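Local coordinates for concanavalin A-like lectin protein kinase family protein (Theobroma cacao, PDB 6CTH) that probably transfers phosphate from ATP to protein substrates as a plant receptor-like kinase domain, held here with magnesium and an oxindole inhibitor in its pocket, at residues N8-A11 with K12-S15; L276-I280 with R281-Q285. All blocks are in the same frame, centred on the assembly; numbering follows the deposited sequence. Where two conformers were deposited one is given.

Contact 1: residues N8-A11 with K12-S15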
loop_
_atom_site.group_PDB
_atom_site.type_symbol
_atom_site.label_atom_id
_atom_site.label_comp_id
_atom_site.label_asym_id
_atom_site.label_seq_id
_atom_site.Cartn_x
_atom_site.Cartn_y
_atom_site.Cartn_z
ATOM N N ASN A 8 13.146 -26.870 8.144
ATOM C CA ASN A 8 14.573 -27.098 7.858
ATOM C C ASN A 8 15.068 -26.431 6.589
ATOM O O ASN A 8 16.163 -25.890 6.577
ATOM C CB ASN A 8 14.882 -28.594 7.718
ATOM C CG ASN A 8 14.798 -29.328 9.028
ATOM O OD1 ASN A 8 14.251 -28.819 10.010
ATOM N ND2 ASN A 8 15.333 -30.532 9.050
ATOM N N GLU A 9 14.286 -26.476 5.501
ATOM C CA GLU A 9 14.808 -25.883 4.267
ATOM C C GLU A 9 14.812 -24.361 4.331
ATOM O O GLU A 9 15.693 -23.739 3.715
ATOM C CB GLU A 9 14.098 -26.367 3.025
ATOM C CG GLU A 9 12.688 -25.881 2.813
ATOM C CD GLU A 9 12.009 -26.728 1.748
ATOM O OE1 GLU A 9 11.837 -26.250 0.628
ATOM O OE2 GLU A 9 11.802 -27.936 2.031
ATOM N N LEU A 10 13.822 -23.795 5.030
ATOM C CA LEU A 10 13.741 -22.340 5.244
ATOM C C LEU A 10 14.859 -21.847 6.146
ATOM O O LEU A 10 15.485 -20.825 5.843
ATOM C CB LEU A 10 12.363 -21.901 5.800
ATOM C CG LEU A 10 11.221 -22.066 4.776
ATOM C CD1 LEU A 10 9.858 -21.535 5.276
ATOM C CD2 LEU A 10 11.609 -21.349 3.484
ATOM N N ALA A 11 15.106 -22.582 7.228
ATOM C CA ALA A 11 16.348 -22.387 8.059
ATOM C C ALA A 11 17.610 -22.414 7.201
ATOM O O ALA A 11 18.447 -21.528 7.279
ATOM C CB ALA A 11 16.437 -23.444 9.140
ATOM N N LYS A 12 17.740 -23.425 6.340
ATOM C CA LYS A 12 18.930 -23.537 5.530
ATOM C C LYS A 12 19.117 -22.366 4.582
ATOM O O LYS A 12 20.187 -21.772 4.500
ATOM C CB LYS A 12 18.905 -24.856 4.737
ATOM C CG LYS A 12 20.219 -25.606 4.669
ATOM C CD LYS A 12 20.045 -26.839 3.749
ATOM C CE LYS A 12 20.995 -27.981 4.039
ATOM N NZ LYS A 12 21.054 -28.357 5.493
ATOM N N VAL A 13 18.068 -21.985 3.863
ATOM C CA VAL A 13 18.254 -20.954 2.848
ATOM C C VAL A 13 18.389 -19.566 3.422
ATOM O O VAL A 13 18.979 -18.720 2.770
ATOM C CB VAL A 13 17.178 -20.987 1.744
ATOM C CG1 VAL A 13 17.247 -22.319 1.034
ATOM C CG2 VAL A 13 15.815 -20.647 2.316
ATOM N N THR A 14 17.877 -19.336 4.635
ATOM C CA THR A 14 18.076 -18.046 5.352
ATOM C C THR A 14 19.262 -17.988 6.351
ATOM O O THR A 14 19.450 -16.972 7.045
ATOM C CB THR A 14 16.830 -17.674 6.153
ATOM O OG1 THR A 14 16.573 -18.646 7.176
ATOM C CG2 THR A 14 15.641 -17.522 5.222
ATOM N N SER A 15 20.035 -19.074 6.427
ATOM C CA SER A 15 21.121 -19.199 7.401
ATOM C C SER A 15 20.603 -19.015 8.825
ATOM O O SER A 15 21.152 -18.220 9.586
ATOM C CB SER A 15 22.255 -18.207 7.128
ATOM O OG SER A 15 22.942 -18.551 5.947
#
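T14, near the C-terminal end of helix 7-14, turns its hydroxyl back onto the carbonyl of L10, a local side-chain-to-backbone contact in a short helix that lies against the N-lobe sheet. Two donors of T14 grip the one acceptor: OG1 lies 2.8 Å from L10 O, and T14 N lies 3.1 Å from L10 O. They arrive from opposite faces of the carbonyl plane, the hydroxyl tilted 25° from it. The hydroxyl reaches this acceptor because chi1 of 63° sets OG1 between the backbone N and the carbonyl carbon; the same oxygen is also bonded to F17 N, in the chain beyond the helix. One turn earlier the backbone repeats regularly, with K12 N 2.9 Å from N8 O and V13 N 3.0 Å from E9 O. Both methyls of V13 rest against that second carbonyl oxygen, CG1 and CG2 each 3.4 Å from E9 O. The apolar meeting of L10 CD2 with V13 CG2 is looser, at 4.4 Å. L10 also packs on M88 and V90 of strand 86-92 and V45 of strand 41-48, while V13 touches L36, which places the helix across several strands. Outside the contact, E9 OE1 pairs with R3. At S15 phi turns positive, 57°, and the backbone closes back on the last turn, including a weak S15 N to K12 O bond of 3.3 Å: a Schellman motif.

Contact 2: residues L276-I280 with R281-Q285; sequences LRPSI and RQVIQ
Q282 reaches, extended beyond CG, toward the N-terminal end of its helix, where its amide oxygen meets the backbone of S279, while the S279 hydroxyl faces the backbone of Q282. The two bonds are reciprocal: Q282 OE1 accepts from S279 N at 3.0 Å, and S279 OG accepts from Q282 N at 3.2 Å. The first is fairly straight at hydrogen, 159°, though its donor stands 20° from the plane of the side-chain carbonyl. The Q282 torsion that brings this about has CG anti to the carbonyl carbon and beside the backbone N (chi1 -69°). CG also lies alongside the hydroxyl, 3.2 Å from S279 OG. V283 N is bonded to S279 O at 3.1 Å, the first helical bond behind the cap. The apolar side is set by P278 and V283, whose side chains cross obliquely; P278 CG and V283 CG2 are only 3.4 Å apart, tighter than normal carbon contact. I280 sends CD1 to V283 CB at 4.1 Å, again at a slant. Helix 256-269 covers P278 and V283 through W268, C269 and V265, whereas I280 packs on L126 and L127 of helix 112-132. The neighbouring R277 forms a salt bridge with E187, the glutamate of the kinase APE motif. With S279 as N-cap, the reciprocal S279-Q282 pairing is a capping box opening helix 280-287 in the kinase C-lobe.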
loop_
_atom_site.group_PDB
_atom_site.type_symbol
_atom_site.label_atom_id
_atom_site.label_comp_id
_atom_site.label_asym_id
_atom_site.label_seq_id
_atom_site.Cartn_x
_atom_site.Cartn_y
_atom_site.Cartn_z
ATOM N N LEU A 276 -19.156 10.531 -0.027
ATOM C CA LEU A 276 -18.717 11.377 -1.126
ATOM C C LEU A 276 -17.496 10.861 -1.828
ATOM O O LEU A 276 -17.002 11.505 -2.764
ATOM C CB LEU A 276 -18.426 12.789 -0.575
ATOM C CG LEU A 276 -19.582 13.514 0.139
ATOM C CD1 LEU A 276 -19.194 14.976 0.446
ATOM C CD2 LEU A 276 -20.849 13.515 -0.704
ATOM N N ARG A 277 -16.948 9.715 -1.379
ATOM C CA ARG A 277 -15.792 9.148 -2.028
ATOM C C ARG A 277 -16.209 8.375 -3.267
ATOM O O ARG A 277 -17.305 7.790 -3.299
ATOM C CB ARG A 277 -15.030 8.204 -1.074
ATOM C CG ARG A 277 -14.476 8.920 0.170
ATOM C CD ARG A 277 -13.793 7.988 1.141
ATOM N NE ARG A 277 -13.737 8.613 2.459
ATOM C CZ ARG A 277 -13.955 7.986 3.598
ATOM N NH1 ARG A 277 -14.095 6.673 3.645
ATOM N NH2 ARG A 277 -14.014 8.683 4.698
ATOM N N PRO A 278 -15.343 8.363 -4.292
ATOM C CA PRO A 278 -15.618 7.626 -5.508
ATOM C C PRO A 278 -15.435 6.130 -5.345
ATOM O O PRO A 278 -14.780 5.694 -4.404
ATOM C CB PRO A 278 -14.545 8.133 -6.460
ATOM C CG PRO A 278 -13.370 8.446 -5.555
ATOM C CD PRO A 278 -14.014 8.989 -4.327
ATOM N N SER A 279 -15.968 5.370 -6.301
ATOM C CA SER A 279 -15.544 4.016 -6.498
ATOM C C SER A 279 -14.170 4.001 -7.149
ATOM O O SER A 279 -13.760 4.939 -7.839
ATOM C CB SER A 279 -16.509 3.230 -7.378
ATOM O OG SER A 279 -16.506 3.708 -8.715
ATOM N N ILE A 280 -13.440 2.888 -6.989
ATOM C CA ILE A 280 -12.119 2.839 -7.589
ATOM C C ILE A 280 -12.236 2.844 -9.143
ATOM O O ILE A 280 -11.353 3.343 -9.818
ATOM C CB ILE A 280 -11.266 1.667 -7.054
ATOM C CG1 ILE A 280 -9.800 1.835 -7.451
ATOM C CG2 ILE A 280 -11.836 0.331 -7.475
ATOM C CD1 ILE A 280 -9.111 2.970 -6.765
ATOM N N ARG A 281 -13.297 2.286 -9.695
ATOM C CA ARG A 281 -13.485 2.370 -11.141
ATOM C C ARG A 281 -13.618 3.830 -11.624
ATOM O O ARG A 281 -13.035 4.202 -12.646
ATOM C CB ARG A 281 -14.669 1.508 -11.592
ATOM C CG ARG A 281 -14.767 1.403 -13.092
ATOM C CD ARG A 281 -15.894 0.475 -13.540
ATOM N NE ARG A 281 -15.903 -0.875 -12.959
ATOM C CZ ARG A 281 -15.259 -1.907 -13.440
ATOM N NH1 ARG A 281 -14.433 -1.746 -14.433
ATOM N NH2 ARG A 281 -15.380 -3.057 -12.840
ATOM N N GLN A 282 -14.313 4.669 -10.863
ATOM C CA GLN A 282 -14.441 6.092 -11.207
ATOM C C GLN A 282 -13.119 6.796 -11.124
ATOM O O GLN A 282 -12.823 7.665 -11.940
ATOM C CB GLN A 282 -15.450 6.789 -10.312
ATOM C CG GLN A 282 -16.903 6.370 -10.520
ATOM C CD GLN A 282 -17.844 6.928 -9.462
ATOM O OE1 GLN A 282 -17.556 6.957 -8.256
ATOM N NE2 GLN A 282 -18.990 7.417 -9.927
ATOM N N VAL A 283 -12.311 6.438 -10.102
ATOM C CA VAL A 283 -10.968 6.964 -9.967
ATOM C C VAL A 283 -10.130 6.666 -11.193
ATOM O O VAL A 283 -9.468 7.551 -11.709
ATOM C CB VAL A 283 -10.273 6.347 -8.698
ATOM C CG1 VAL A 283 -8.769 6.577 -8.699
ATOM C CG2 VAL A 283 -10.916 6.916 -7.435
ATOM N N ILE A 284 -10.172 5.420 -11.671
ATOM C CA ILE A 284 -9.355 5.048 -12.810
ATOM C C ILE A 284 -9.767 5.833 -14.065
ATOM O O ILE A 284 -8.877 6.282 -14.811
ATOM C CB ILE A 284 -9.395 3.527 -13.083
ATOM C CG1 ILE A 284 -8.717 2.774 -11.944
ATOM C CG2 ILE A 284 -8.746 3.156 -14.426
ATOM C CD1 ILE A 284 -9.069 1.309 -11.842
ATOM N N GLN A 285 -11.071 6.025 -14.253
ATOM C CA GLN A 285 -11.592 6.810 -15.380
ATOM C C GLN A 285 -11.019 8.252 -15.327
ATOM O O GLN A 285 -10.563 8.787 -16.345
ATOM C CB GLN A 285 -13.145 6.883 -15.356
ATOM C CG GLN A 285 -13.929 5.587 -15.510
ATOM C CD GLN A 285 -15.424 5.719 -15.020
ATOM O OE1 GLN A 285 -16.067 4.745 -14.594
ATOM N NE2 GLN A 285 -15.975 6.961 -15.095
#

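How the contacts relate
Contact 1 lies at the C-terminal end of helix 7-14 and contact 2 at the N-terminal end of helix 280-287. They do not touch, their centres being about 44 Å apart and their nearest atoms about 33 Å, and they lie on opposite sides of the chain's centre. The centre of contact 1, against the N-lobe sheet, lies about 29 Å from the centre of the chain, and that of contact 2, among C-lobe helices, about 17 Å from it. In contact 1 the side chain of T14 is about 12 Å from the bound inhibitor. The magnesium ion is held by D141 and D159, which belong to neither contact.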